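Local structure of putative exported protein (Peptoclostridium difficile, 5TTA) at residues A[75-80]-A[208-213]; A[39-44]-A[62-67]; A[117-122]-A[189-194]; A[55-60]-A[194-199]. The protein is of unknown function but is probably exported and contains a DUF5780 family region belonging to the E-set clan. One frame throughout, in Å; residues are numbered along the deposited sequence.

Contact 1: residues A[75-80]-A[208-213]; sequences YEITCL and SCVKQV
With CG of Q212 set between its own backbone N and carbonyl carbon (chi1 63°) and CG of E76 beside its backbone N, the two side chains run alongside each other in the same direction. Both are extended beyond CG, and their flat ends stack, the carboxylate and amide planes only 7° apart with CD of Q212 3.9 Å from CD of E76. K211 crosses the glutamate obliquely. Its chain bends at the last torsion (chi4 -79°), bringing NZ nearly along the C-O axis of E76 OE2 in a 3.0 Å salt bridge. Both K211 and Q212 can serve E76 because they form a classic beta bulge: E76 O takes the N-H of K211 at 2.8 Å and, weakly, that of Q212, while E76 N donates to Q212 O at 2.9 Å. Past the bulge, T78 and C209 form a regular antiparallel hydrogen-bonded pair. Apolar contacts occupy the other face, where I77 CG1 meets V210 CG2 at 4.2 Å and Y75 CB lies 4.1 Å from V213 CG1. Polar ends on this face look further afield, S208 OG to S46 and Y75 OH to D186. Strand 131-135 flanks 72-82 on its other edge, helix 226-233 packs through W229 and Y226 against C209 and K211, and L64 and I62 of strand 58-66 cover the face of Y75, I77 and C79.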
loop_
_atom_site.group_PDB
_atom_site.type_symbol
_atom_site.label_atom_id
_atom_site.label_comp_id
_atom_site.label_asym_id
_atom_site.label_seq_id
_atom_site.Cartn_x
_atom_site.Cartn_y
_atom_site.Cartn_z
ATOM N N TYR A 75 -4.011 18.281 -0.163
ATOM C CA TYR A 75 -3.969 19.670 0.282
ATOM C C TYR A 75 -3.224 19.730 1.600
ATOM O O TYR A 75 -3.005 18.716 2.260
ATOM C CB TYR A 75 -5.380 20.306 0.410
ATOM C CG TYR A 75 -6.330 19.617 1.388
ATOM C CD1 TYR A 75 -6.028 19.530 2.755
ATOM C CD2 TYR A 75 -7.549 19.117 0.958
ATOM C CE1 TYR A 75 -6.892 18.913 3.650
ATOM C CE2 TYR A 75 -8.424 18.514 1.837
ATOM C CZ TYR A 75 -8.096 18.416 3.180
ATOM O OH TYR A 75 -8.982 17.802 4.049
ATOM N N GLU A 76 -2.813 20.938 1.965
ATOM C CA GLU A 76 -2.345 21.242 3.311
ATOM C C GLU A 76 -3.115 22.464 3.778
ATOM O O GLU A 76 -3.113 23.498 3.099
ATOM C CB GLU A 76 -0.831 21.487 3.356
ATOM C CG GLU A 76 -0.047 20.271 2.892
ATOM C CD GLU A 76 1.465 20.455 2.933
ATOM O OE1 GLU A 76 2.176 19.486 2.575
ATOM O OE2 GLU A 76 1.941 21.548 3.321
ATOM N N ILE A 77 -3.778 22.344 4.925
ATOM C CA ILE A 77 -4.613 23.416 5.452
ATOM C C ILE A 77 -4.232 23.637 6.905
ATOM O O ILE A 77 -4.263 22.691 7.705
ATOM C CB ILE A 77 -6.112 23.091 5.331
ATOM C CG1 ILE A 77 -6.528 23.096 3.860
ATOM C CG2 ILE A 77 -6.925 24.100 6.115
ATOM C CD1 ILE A 77 -8.014 22.718 3.654
ATOM N N THR A 78 -3.852 24.878 7.249
ATOM C CA THR A 78 -3.389 25.166 8.601
ATOM C C THR A 78 -4.509 25.845 9.372
ATOM O O THR A 78 -5.165 26.751 8.853
ATOM C CB THR A 78 -2.139 26.056 8.597
ATOM O OG1 THR A 78 -1.057 25.355 7.974
ATOM C CG2 THR A 78 -1.723 26.422 10.036
ATOM N N CYS A 79 -4.714 25.414 10.620
ATOM C CA CYS A 79 -5.709 26.006 11.500
ATOM C C CYS A 79 -5.066 26.579 12.757
ATOM O O CYS A 79 -4.027 26.100 13.222
ATOM C CB CYS A 79 -6.760 25.003 11.949
ATOM S SG CYS A 79 -7.728 24.281 10.578
ATOM N N LEU A 80 -5.747 27.580 13.295
ATOM C CA LEU A 80 -5.432 28.301 14.518
ATOM C C LEU A 80 -6.707 28.384 15.330
ATOM O O LEU A 80 -7.803 28.397 14.765
ATOM C CB LEU A 80 -4.918 29.718 14.210
ATOM C CG LEU A 80 -3.673 29.736 13.328
ATOM C CD1 LEU A 80 -3.344 31.216 12.969
ATOM C CD2 LEU A 80 -2.500 29.145 14.082
ATOM N N SER A 208 -8.666 29.348 9.438
ATOM C CA SER A 208 -7.861 28.455 8.623
ATOM C C SER A 208 -7.327 29.150 7.377
ATOM O O SER A 208 -7.796 30.228 6.970
ATOM C CB SER A 208 -8.652 27.210 8.221
ATOM O OG SER A 208 -9.319 26.672 9.365
ATOM N N CYS A 209 -6.305 28.524 6.791
ATOM C CA CYS A 209 -5.715 29.035 5.555
ATOM C C CYS A 209 -5.143 27.858 4.784
ATOM O O CYS A 209 -4.437 27.023 5.365
ATOM C CB CYS A 209 -4.614 30.069 5.851
ATOM S SG CYS A 209 -3.873 30.886 4.396
ATOM N N VAL A 210 -5.450 27.808 3.487
ATOM C CA VAL A 210 -4.850 26.830 2.587
ATOM C C VAL A 210 -3.378 27.158 2.424
ATOM O O VAL A 210 -3.027 28.297 2.093
ATOM C CB VAL A 210 -5.547 26.847 1.225
ATOM C CG1 VAL A 210 -4.844 25.882 0.266
ATOM C CG2 VAL A 210 -7.046 26.498 1.371
ATOM N N LYS A 211 -2.519 26.171 2.663
ATOM C CA LYS A 211 -1.079 26.331 2.491
ATOM C C LYS A 211 -0.671 25.945 1.078
ATOM O O LYS A 211 0.029 26.696 0.398
ATOM C CB LYS A 211 -0.339 25.500 3.550
ATOM C CG LYS A 211 1.203 25.518 3.488
ATOM C CD LYS A 211 1.769 24.774 4.713
ATOM C CE LYS A 211 3.308 24.799 4.770
ATOM N NZ LYS A 211 3.915 23.803 3.847
ATOM N N GLN A 212 -1.144 24.805 0.601
ATOM C CA GLN A 212 -0.913 24.395 -0.780
ATOM C C GLN A 212 -1.942 23.337 -1.163
ATOM O O GLN A 212 -2.615 22.755 -0.308
ATOM C CB GLN A 212 0.502 23.842 -0.971
ATOM C CG GLN A 212 0.813 22.576 -0.179
ATOM C CD GLN A 212 2.158 21.979 -0.598
ATOM O OE1 GLN A 212 3.197 22.604 -0.436
ATOM N NE2 GLN A 212 2.126 20.783 -1.165
ATOM N N VAL A 213 -2.030 23.066 -2.461
ATOM C CA VAL A 213 -2.850 21.957 -2.954
ATOM C C VAL A 213 -2.093 21.265 -4.074
ATOM O O VAL A 213 -1.243 21.862 -4.748
ATOM C CB VAL A 213 -4.271 22.344 -3.453
ATOM C CG1 VAL A 213 -5.053 23.233 -2.457
ATOM C CG2 VAL A 213 -4.249 22.926 -4.837
#

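Contact 2: residues A[39-44]-A[62-67]; sequences IPLFIN and ISLTNS
I43 is wedged against two partners of the facing strand, CG1 lying 3.8 Å from L64 CD2 and CG2 lying 3.9 Å from I62 CG2. It runs beside L64 in the same direction, whereas L41 comes across that leucine at a slant and sets CD1 4.0 Å from its CB. This is the tight side, and the backbone beneath it is regular: F42 and T65 exchange two hydrogen bonds, N of F42 reaching T65 O at 2.8 Å, and N44 N donates to S63 O. A polar clasp lies on the other face. With CG beside its backbone N (chi1 -59°), N44 holds its amide crosswise to T65, and ND2 donates to T65 OG1 at 2.8 Å; the bond is nearly straight, 167° at the hydrogen, and lies in the amide plane. The solvent side is looser. F42 is exposed, its ring edge turned to CG of N44, and beyond the last bridged pair S67 N makes just a weak bond to P40 O. There a water joins the ends, 2.7 Å from both I39 O and S67 OG. The contact belongs to the hairpin of strands 41-50 and 58-66, with strand 183-189 bonded along the other edge of 58-66. Its face of L41, I43 and L64 lies on Y75 and I77 of strand 72-82 and on V213 and S208 of strand 205-215.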
loop_
_atom_site.group_PDB
_atom_site.type_symbol
_atom_site.label_atom_id
_atom_site.label_comp_id
_atom_site.label_asym_id
_atom_site.label_seq_id
_atom_site.Cartn_x
_atom_site.Cartn_y
_atom_site.Cartn_z
ATOM N N ILE A 39 -7.478 31.428 -5.585
ATOM C CA ILE A 39 -7.278 30.290 -4.695
ATOM C C ILE A 39 -8.106 29.128 -5.239
ATOM O O ILE A 39 -9.320 29.274 -5.458
ATOM C CB ILE A 39 -7.635 30.648 -3.245
ATOM C CG1 ILE A 39 -6.669 31.705 -2.682
ATOM C CG2 ILE A 39 -7.490 29.439 -2.364
ATOM C CD1 ILE A 39 -6.870 33.155 -3.152
ATOM N N PRO A 40 -7.482 27.981 -5.535
ATOM C CA PRO A 40 -8.239 26.864 -6.126
ATOM C C PRO A 40 -9.085 26.102 -5.113
ATOM O O PRO A 40 -9.987 25.352 -5.515
ATOM C CB PRO A 40 -7.134 25.978 -6.723
ATOM C CG PRO A 40 -5.945 26.221 -5.817
ATOM C CD PRO A 40 -6.030 27.706 -5.482
ATOM N N LEU A 41 -8.815 26.229 -3.820
ATOM C CA LEU A 41 -9.558 25.509 -2.784
ATOM C C LEU A 41 -10.088 26.547 -1.809
ATOM O O LEU A 41 -9.305 27.242 -1.155
ATOM C CB LEU A 41 -8.669 24.487 -2.072
ATOM C CG LEU A 41 -9.291 23.647 -0.961
ATOM C CD1 LEU A 41 -10.466 22.809 -1.533
ATOM C CD2 LEU A 41 -8.238 22.728 -0.372
ATOM N N PHE A 42 -11.405 26.679 -1.735
ATOM C CA PHE A 42 -12.049 27.742 -0.981
ATOM C C PHE A 42 -12.485 27.226 0.372
ATOM O O PHE A 42 -13.202 26.224 0.450
ATOM C CB PHE A 42 -13.279 28.278 -1.714
ATOM C CG PHE A 42 -13.770 29.588 -1.181
ATOM C CD1 PHE A 42 -14.842 29.650 -0.312
ATOM C CD2 PHE A 42 -13.161 30.776 -1.575
ATOM C CE1 PHE A 42 -15.302 30.871 0.168
ATOM C CE2 PHE A 42 -13.607 32.001 -1.096
ATOM C CZ PHE A 42 -14.681 32.046 -0.220
ATOM N N ILE A 43 -12.097 27.918 1.437
ATOM C CA ILE A 43 -12.572 27.529 2.758
ATOM C C ILE A 43 -13.797 28.375 3.068
ATOM O O ILE A 43 -13.694 29.578 3.318
ATOM C CB ILE A 43 -11.496 27.667 3.842
ATOM C CG1 ILE A 43 -10.335 26.739 3.532
ATOM C CG2 ILE A 43 -12.099 27.297 5.223
ATOM C CD1 ILE A 43 -9.220 26.803 4.554
ATOM N N ASN A 44 -14.965 27.738 3.065
ATOM C CA ASN A 44 -16.213 28.425 3.386
ATOM C C ASN A 44 -16.357 28.699 4.871
ATOM O O ASN A 44 -16.969 29.712 5.248
ATOM C CB ASN A 44 -17.407 27.595 2.897
ATOM C CG ASN A 44 -17.355 27.366 1.412
ATOM O OD1 ASN A 44 -17.443 28.319 0.636
ATOM N ND2 ASN A 44 -17.163 26.115 1.003
ATOM N N ILE A 62 -14.271 21.557 8.512
ATOM C CA ILE A 62 -13.822 22.532 7.511
ATOM C C ILE A 62 -14.661 22.339 6.255
ATOM O O ILE A 62 -14.618 21.268 5.628
ATOM C CB ILE A 62 -12.325 22.364 7.210
ATOM C CG1 ILE A 62 -11.557 22.354 8.537
ATOM C CG2 ILE A 62 -11.852 23.498 6.269
ATOM C CD1 ILE A 62 -10.081 22.047 8.419
ATOM N N SER A 63 -15.436 23.366 5.898
ATOM C CA SER A 63 -16.285 23.310 4.712
ATOM C C SER A 63 -15.492 23.859 3.532
ATOM O O SER A 63 -15.045 25.015 3.559
ATOM C CB SER A 63 -17.579 24.080 4.941
ATOM O OG SER A 63 -18.269 24.246 3.715
ATOM N N LEU A 64 -15.265 23.009 2.536
ATOM C CA LEU A 64 -14.423 23.291 1.382
ATOM C C LEU A 64 -15.224 23.292 0.082
ATOM O O LEU A 64 -16.236 22.577 -0.068
ATOM C CB LEU A 64 -13.310 22.239 1.258
ATOM C CG LEU A 64 -12.383 22.026 2.451
ATOM C CD1 LEU A 64 -11.557 20.758 2.242
ATOM C CD2 LEU A 64 -11.476 23.236 2.592
ATOM N N THR A 65 -14.732 24.074 -0.873
ATOM C CA THR A 65 -15.249 24.106 -2.243
ATOM C C THR A 65 -14.050 24.103 -3.185
ATOM O O THR A 65 -13.199 24.983 -3.077
ATOM C CB THR A 65 -16.107 25.356 -2.505
ATOM O OG1 THR A 65 -17.291 25.336 -1.687
ATOM C CG2 THR A 65 -16.489 25.455 -3.994
ATOM N N ASN A 66 -13.979 23.143 -4.106
ATOM C CA ASN A 66 -12.964 23.156 -5.170
ATOM C C ASN A 66 -13.415 24.114 -6.265
ATOM O O ASN A 66 -14.210 23.751 -7.129
ATOM C CB ASN A 66 -12.760 21.758 -5.742
ATOM C CG ASN A 66 -11.699 21.712 -6.851
ATOM O OD1 ASN A 66 -11.215 22.736 -7.315
ATOM N ND2 ASN A 66 -11.337 20.504 -7.267
ATOM N N SER A 67 -12.894 25.335 -6.259
ATOM C CA SER A 67 -13.327 26.326 -7.235
ATOM C C SER A 67 -12.561 26.253 -8.552
ATOM O O SER A 67 -12.862 27.025 -9.465
ATOM C CB SER A 67 -13.206 27.729 -6.637
ATOM O OG SER A 67 -11.926 27.919 -6.058
HETATM O O HOH W 1 -11.763 30.332 -4.931
#

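Contact 3: residues A[117-122]-A[189-194]; sequences GIVTGI and LLFDKW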
loop_
_atom_site.group_PDB
_atom_site.type_symbol
_atom_site.label_atom_id
_atom_site.label_comp_id
_atom_site.label_asym_id
_atom_site.label_seq_id
_atom_site.Cartn_x
_atom_site.Cartn_y
_atom_site.Cartn_z
ATOM N N GLY A 117 -17.674 5.444 24.032
ATOM C CA GLY A 117 -18.240 6.749 23.755
ATOM C C GLY A 117 -17.934 7.762 24.840
ATOM O O GLY A 117 -17.858 8.957 24.566
ATOM N N ILE A 118 -17.725 7.294 26.069
ATOM C CA ILE A 118 -17.452 8.158 27.213
ATOM C C ILE A 118 -15.953 8.447 27.241
ATOM O O ILE A 118 -15.129 7.554 27.458
ATOM C CB ILE A 118 -17.940 7.512 28.514
ATOM C CG1 ILE A 118 -19.467 7.412 28.495
ATOM C CG2 ILE A 118 -17.481 8.298 29.714
ATOM C CD1 ILE A 118 -20.047 6.538 29.576
ATOM N N VAL A 119 -15.585 9.701 27.014
ATOM C CA VAL A 119 -14.186 10.060 26.859
ATOM C C VAL A 119 -13.694 10.508 28.229
ATOM O O VAL A 119 -14.113 11.554 28.735
ATOM C CB VAL A 119 -14.015 11.150 25.790
ATOM C CG1 VAL A 119 -12.553 11.572 25.644
ATOM C CG2 VAL A 119 -14.579 10.640 24.456
ATOM N N THR A 120 -12.830 9.697 28.846
ATOM C CA THR A 120 -12.329 10.004 30.178
ATOM C C THR A 120 -11.077 10.877 30.149
ATOM O O THR A 120 -10.710 11.437 31.190
ATOM C CB THR A 120 -12.051 8.708 30.963
ATOM O OG1 THR A 120 -10.805 8.134 30.551
ATOM C CG2 THR A 120 -13.158 7.675 30.722
ATOM N N GLY A 121 -10.437 11.019 28.988
ATOM C CA GLY A 121 -9.239 11.833 28.862
ATOM C C GLY A 121 -8.781 11.857 27.415
ATOM O O GLY A 121 -9.439 11.307 26.521
ATOM N N ILE A 122 -7.628 12.497 27.193
ATOM C CA ILE A 122 -7.029 12.576 25.867
ATOM C C ILE A 122 -5.611 12.007 25.889
ATOM O O ILE A 122 -4.923 12.008 26.918
ATOM C CB ILE A 122 -7.021 14.025 25.330
ATOM C CG1 ILE A 122 -6.142 14.918 26.193
ATOM C CG2 ILE A 122 -8.434 14.594 25.281
ATOM C CD1 ILE A 122 -5.897 16.276 25.573
ATOM N N LEU A 189 -11.632 15.132 14.447
ATOM C CA LEU A 189 -11.952 15.086 15.875
ATOM C C LEU A 189 -11.062 16.057 16.654
ATOM O O LEU A 189 -9.859 16.168 16.392
ATOM C CB LEU A 189 -11.797 13.643 16.405
ATOM C CG LEU A 189 -12.926 12.700 15.940
ATOM C CD1 LEU A 189 -12.655 11.206 16.306
ATOM C CD2 LEU A 189 -14.210 13.167 16.596
ATOM N N LEU A 190 -11.666 16.784 17.607
ATOM C CA LEU A 190 -10.953 17.845 18.363
ATOM C C LEU A 190 -11.329 17.736 19.850
ATOM O O LEU A 190 -12.141 18.499 20.379
ATOM C CB LEU A 190 -11.264 19.221 17.776
ATOM C CG LEU A 190 -10.336 20.355 18.243
ATOM C CD1 LEU A 190 -8.991 20.107 17.592
ATOM C CD2 LEU A 190 -10.871 21.683 17.810
ATOM N N PHE A 191 -10.738 16.729 20.518
ATOM C CA PHE A 191 -11.034 16.426 21.912
ATOM C C PHE A 191 -10.419 17.408 22.897
ATOM O O PHE A 191 -11.025 17.676 23.935
ATOM C CB PHE A 191 -10.553 15.012 22.244
ATOM C CG PHE A 191 -11.294 13.943 21.505
ATOM C CD1 PHE A 191 -10.643 13.148 20.583
ATOM C CD2 PHE A 191 -12.665 13.773 21.702
ATOM C CE1 PHE A 191 -11.328 12.145 19.893
ATOM C CE2 PHE A 191 -13.371 12.769 21.024
ATOM C CZ PHE A 191 -12.703 11.957 20.115
ATOM N N ASP A 192 -9.247 17.976 22.600
ATOM C CA ASP A 192 -8.612 18.875 23.569
ATOM C C ASP A 192 -9.497 20.086 23.866
ATOM O O ASP A 192 -10.049 20.708 22.949
ATOM C CB ASP A 192 -7.242 19.325 23.056
ATOM C CG ASP A 192 -6.397 19.980 24.154
ATOM O OD1 ASP A 192 -6.721 19.801 25.347
ATOM O OD2 ASP A 192 -5.412 20.677 23.828
ATOM N N LYS A 193 -9.646 20.402 25.165
ATOM C CA LYS A 193 -10.411 21.533 25.744
ATOM C C LYS A 193 -11.914 21.279 25.722
ATOM O O LYS A 193 -12.680 22.192 26.023
ATOM C CB LYS A 193 -10.148 22.881 25.049
ATOM C CG LYS A 193 -8.656 23.234 24.867
ATOM C CD LYS A 193 -7.988 23.597 26.171
ATOM C CE LYS A 193 -6.621 24.240 25.916
ATOM N NZ LYS A 193 -5.967 24.602 27.190
ATOM N N TRP A 194 -12.358 20.070 25.400
ATOM C CA TRP A 194 -13.768 19.716 25.448
ATOM C C TRP A 194 -14.076 19.036 26.783
ATOM O O TRP A 194 -13.290 18.223 27.277
ATOM C CB TRP A 194 -14.089 18.802 24.266
ATOM C CG TRP A 194 -15.448 18.173 24.189
ATOM C CD1 TRP A 194 -16.657 18.791 24.098
ATOM C CD2 TRP A 194 -15.709 16.758 24.152
ATOM N NE1 TRP A 194 -17.673 17.837 24.008
ATOM C CE2 TRP A 194 -17.109 16.587 24.047
ATOM C CE3 TRP A 194 -14.892 15.632 24.206
ATOM C CZ2 TRP A 194 -17.709 15.322 23.991
ATOM C CZ3 TRP A 194 -15.490 14.365 24.126
ATOM C CH2 TRP A 194 -16.881 14.230 24.018
#
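The carbonyl oxygen of G117, gripped by both W57 NE1 and Q196 NE2, and the N-H of V119, given to Q196 OE1, fix the loop that sets V119 against W194 and F191. The valine stands at about a right angle to the tryptophan side chain. Its CG2, beside the backbone N and anti to the carbonyl carbon, reaches the rim of the indole in the ring plane, 3.8 Å from W194 CZ3, and V119 CB follows at 3.9 Å from the same atom. The same methyl approaches the phenyl ring obliquely, 4.2 Å from F191 CE2. The two rings are themselves in contact, since CE3 of W194 lies in plane at the edge of F191, so one methyl group sits beside two aromatic rings. Further along, I122 and F191 slide past each other in opposite directions, with I122 CG2 3.7 Å from F191 CB. I122 holds CG1 between its backbone N and carbonyl carbon (chi1 64°), which sends CD1 over to D192, 3.6 Å from OD1. The other carboxylate oxygen, OD2, accepts the backbone N-H of Y92, and this steadies the aspartate. F191 is backed by W57, whose ring it meets edge-to-face, and by P58. The chain from F191 to W194 forms a type II beta turn, closed by W194 N on F191 O at 3.1 Å, with positive phi at K193 (76°). The turn presents both of its aromatic ends to the loop entering strand 121-123, forming a small apolar cluster.

Contact 4: residues A[55-60]-A[194-199]; sequences YHWPSN and WKQSTG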
loop_
_atom_site.group_PDB
_atom_site.type_symbol
_atom_site.label_atom_id
_atom_site.label_comp_id
_atom_site.label_asym_id
_atom_site.label_seq_id
_atom_site.Cartn_x
_atom_site.Cartn_y
_atom_site.Cartn_z
ATOM N N TYR A 55 -23.059 10.739 22.699
ATOM C CA TYR A 55 -21.758 11.164 23.196
ATOM C C TYR A 55 -21.309 12.493 22.608
ATOM O O TYR A 55 -20.378 13.104 23.151
ATOM C CB TYR A 55 -20.703 10.089 22.910
ATOM C CG TYR A 55 -21.197 8.702 23.332
ATOM C CD1 TYR A 55 -21.704 7.799 22.401
ATOM C CD2 TYR A 55 -21.197 8.329 24.666
ATOM C CE1 TYR A 55 -22.171 6.546 22.795
ATOM C CE2 TYR A 55 -21.660 7.073 25.066
ATOM C CZ TYR A 55 -22.148 6.192 24.122
ATOM O OH TYR A 55 -22.619 4.948 24.527
ATOM N N HIS A 56 -21.946 12.948 21.532
ATOM C CA HIS A 56 -21.738 14.298 20.985
ATOM C C HIS A 56 -20.252 14.638 20.876
ATOM O O HIS A 56 -19.775 15.650 21.390
ATOM C CB HIS A 56 -22.477 15.337 21.830
ATOM C CG HIS A 56 -23.958 15.112 21.892
ATOM N ND1 HIS A 56 -24.776 15.268 20.794
ATOM C CD2 HIS A 56 -24.767 14.731 22.911
ATOM C CE1 HIS A 56 -26.026 14.997 21.134
ATOM N NE2 HIS A 56 -26.048 14.665 22.413
ATOM N N TRP A 57 -19.522 13.788 20.167
ATOM C CA TRP A 57 -18.093 14.027 20.042
ATOM C C TRP A 57 -17.832 15.285 19.204
ATOM O O TRP A 57 -18.545 15.546 18.225
ATOM C CB TRP A 57 -17.387 12.844 19.410
ATOM C CG TRP A 57 -17.143 11.675 20.358
ATOM C CD1 TRP A 57 -17.660 11.491 21.627
ATOM C CD2 TRP A 57 -16.350 10.531 20.075
ATOM N NE1 TRP A 57 -17.189 10.306 22.157
ATOM C CE2 TRP A 57 -16.392 9.693 21.219
ATOM C CE3 TRP A 57 -15.574 10.140 18.971
ATOM C CZ2 TRP A 57 -15.692 8.488 21.283
ATOM C CZ3 TRP A 57 -14.884 8.932 19.038
ATOM C CH2 TRP A 57 -14.959 8.116 20.183
ATOM N N PRO A 58 -16.822 16.078 19.568
ATOM C CA PRO A 58 -16.509 17.326 18.843
ATOM C C PRO A 58 -15.560 17.113 17.679
ATOM O O PRO A 58 -14.577 16.373 17.775
ATOM C CB PRO A 58 -15.809 18.181 19.916
ATOM C CG PRO A 58 -15.039 17.159 20.740
ATOM C CD PRO A 58 -15.948 15.869 20.738
ATOM N N SER A 59 -15.830 17.817 16.574
ATOM C CA SER A 59 -14.902 17.821 15.447
ATOM C C SER A 59 -14.719 19.240 14.922
ATOM O O SER A 59 -15.653 20.044 14.902
ATOM C CB SER A 59 -15.378 16.960 14.255
ATOM O OG SER A 59 -15.427 15.567 14.542
ATOM N N ASN A 60 -13.515 19.507 14.427
ATOM C CA ASN A 60 -13.253 20.703 13.620
ATOM C C ASN A 60 -13.738 20.398 12.205
ATOM O O ASN A 60 -13.138 19.571 11.509
ATOM C CB ASN A 60 -11.750 20.982 13.692
ATOM C CG ASN A 60 -11.281 22.095 12.762
ATOM O OD1 ASN A 60 -10.082 22.199 12.471
ATOM N ND2 ASN A 60 -12.179 22.905 12.320
ATOM N N TRP A 194 -12.358 20.070 25.400
ATOM C CA TRP A 194 -13.768 19.716 25.448
ATOM C C TRP A 194 -14.076 19.036 26.783
ATOM O O TRP A 194 -13.290 18.223 27.277
ATOM C CB TRP A 194 -14.089 18.802 24.266
ATOM C CG TRP A 194 -15.448 18.173 24.189
ATOM C CD1 TRP A 194 -16.657 18.791 24.098
ATOM C CD2 TRP A 194 -15.709 16.758 24.152
ATOM N NE1 TRP A 194 -17.673 17.837 24.008
ATOM C CE2 TRP A 194 -17.109 16.587 24.047
ATOM C CE3 TRP A 194 -14.892 15.632 24.206
ATOM C CZ2 TRP A 194 -17.709 15.322 23.991
ATOM C CZ3 TRP A 194 -15.490 14.365 24.126
ATOM C CH2 TRP A 194 -16.881 14.230 24.018
ATOM N N LYS A 195 -15.198 19.397 27.383
ATOM C CA LYS A 195 -15.710 18.699 28.558
ATOM C C LYS A 195 -17.009 18.004 28.159
ATOM O O LYS A 195 -18.028 18.658 27.925
ATOM C CB LYS A 195 -15.927 19.644 29.737
ATOM C CG LYS A 195 -16.302 18.885 31.004
ATOM C CD LYS A 195 -16.480 19.805 32.201
ATOM C CE LYS A 195 -15.136 20.203 32.781
ATOM N NZ LYS A 195 -14.346 18.999 33.168
ATOM N N GLN A 196 -16.967 16.679 28.093
ATOM C CA GLN A 196 -18.105 15.927 27.571
ATOM C C GLN A 196 -19.336 16.092 28.458
ATOM O O GLN A 196 -20.457 16.234 27.953
ATOM C CB GLN A 196 -17.727 14.452 27.428
ATOM C CG GLN A 196 -18.884 13.562 26.919
ATOM C CD GLN A 196 -18.440 12.151 26.603
ATOM O OE1 GLN A 196 -17.692 11.535 27.373
ATOM N NE2 GLN A 196 -18.896 11.625 25.470
ATOM N N SER A 197 -19.141 16.110 29.780
ATOM C CA SER A 197 -20.268 16.167 30.710
ATOM C C SER A 197 -21.129 17.409 30.502
ATOM O O SER A 197 -22.347 17.354 30.684
ATOM C CB SER A 197 -19.759 16.109 32.154
ATOM O OG SER A 197 -18.938 17.226 32.463
ATOM N N THR A 198 -20.530 18.530 30.106
ATOM C CA THR A 198 -21.267 19.775 29.932
ATOM C C THR A 198 -21.451 20.191 28.481
ATOM O O THR A 198 -22.225 21.116 28.218
ATOM C CB THR A 198 -20.555 20.911 30.658
ATOM O OG1 THR A 198 -19.230 21.035 30.119
ATOM C CG2 THR A 198 -20.504 20.639 32.158
ATOM N N GLY A 199 -20.764 19.548 27.541
ATOM C CA GLY A 199 -20.791 19.956 26.162
ATOM C C GLY A 199 -19.964 21.186 25.845
ATOM O O GLY A 199 -19.972 21.627 24.689
HETATM O O HOH W 2 -20.540 17.565 23.439
#
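The two backbones stay well apart, with CA of P58 7.5 Å from CA of W194 and CA of Y55 7.4 Å from CA of Q196, so side chains and the carbonyls of Y55 and H56 make the contact. P58 turns its CG-CD edge onto one face of the W194 indole, the two side chains crossing at about a right angle: its CD stands 3.4 Å from the centroid of the six-membered ring and just 6° off the ring normal, a clear CH-pi contact. CA of Q196 covers the opposite face nearer the rim, sandwiching the indole. Around the ring edge, Y55 O lies in the indole plane, and a water in the same plane bridges the segments, accepting from W194 NE1 at 2.9 Å and donating to H56 O at 2.9 Å. W57 meets the far end of the indole obliquely, its CD1 3.7 Å from W194 CH2. Q196 has CG anti to its backbone N and an extended chain beyond (chi2 172°), which carries the amide past the indole to the loop. There NE2 donates to a lone pair of Y55 O at 3.1 Å, with the acceptor close to the amide plane. With its bonds to the 117-119 loop, this makes three that fix the rotation of the amide. Y55 OH reaches D115. Strand 58-66 begins here, with Y50 of strand 41-50 against H56 and P58, and L189 of strand 183-189 against W57; the short strand 194-195 pairs with 200-201.

Overall arrangement
From the N terminus, contact 2 closes first, joining strands 41-50 and 58-66 as a hairpin. Before it closes, residues 55-60 have opened contact 4 near the start of the same strand 58-66, so contacts 2 and 4 cross. Contact 1 opens next, at 75-80, and closes at 208-213 after contact 4 has ended at 194-199; these two therefore also cross, while contacts 2 and 1 are in series. Contact 3 is nested inside both long loops and shares W194 with contact 4. Contacts 1 and 2 pack the two larger sheets face to face, whereas contacts 3 and 4, their centres about 7 Å apart, secure the loops beyond one end of the hairpin.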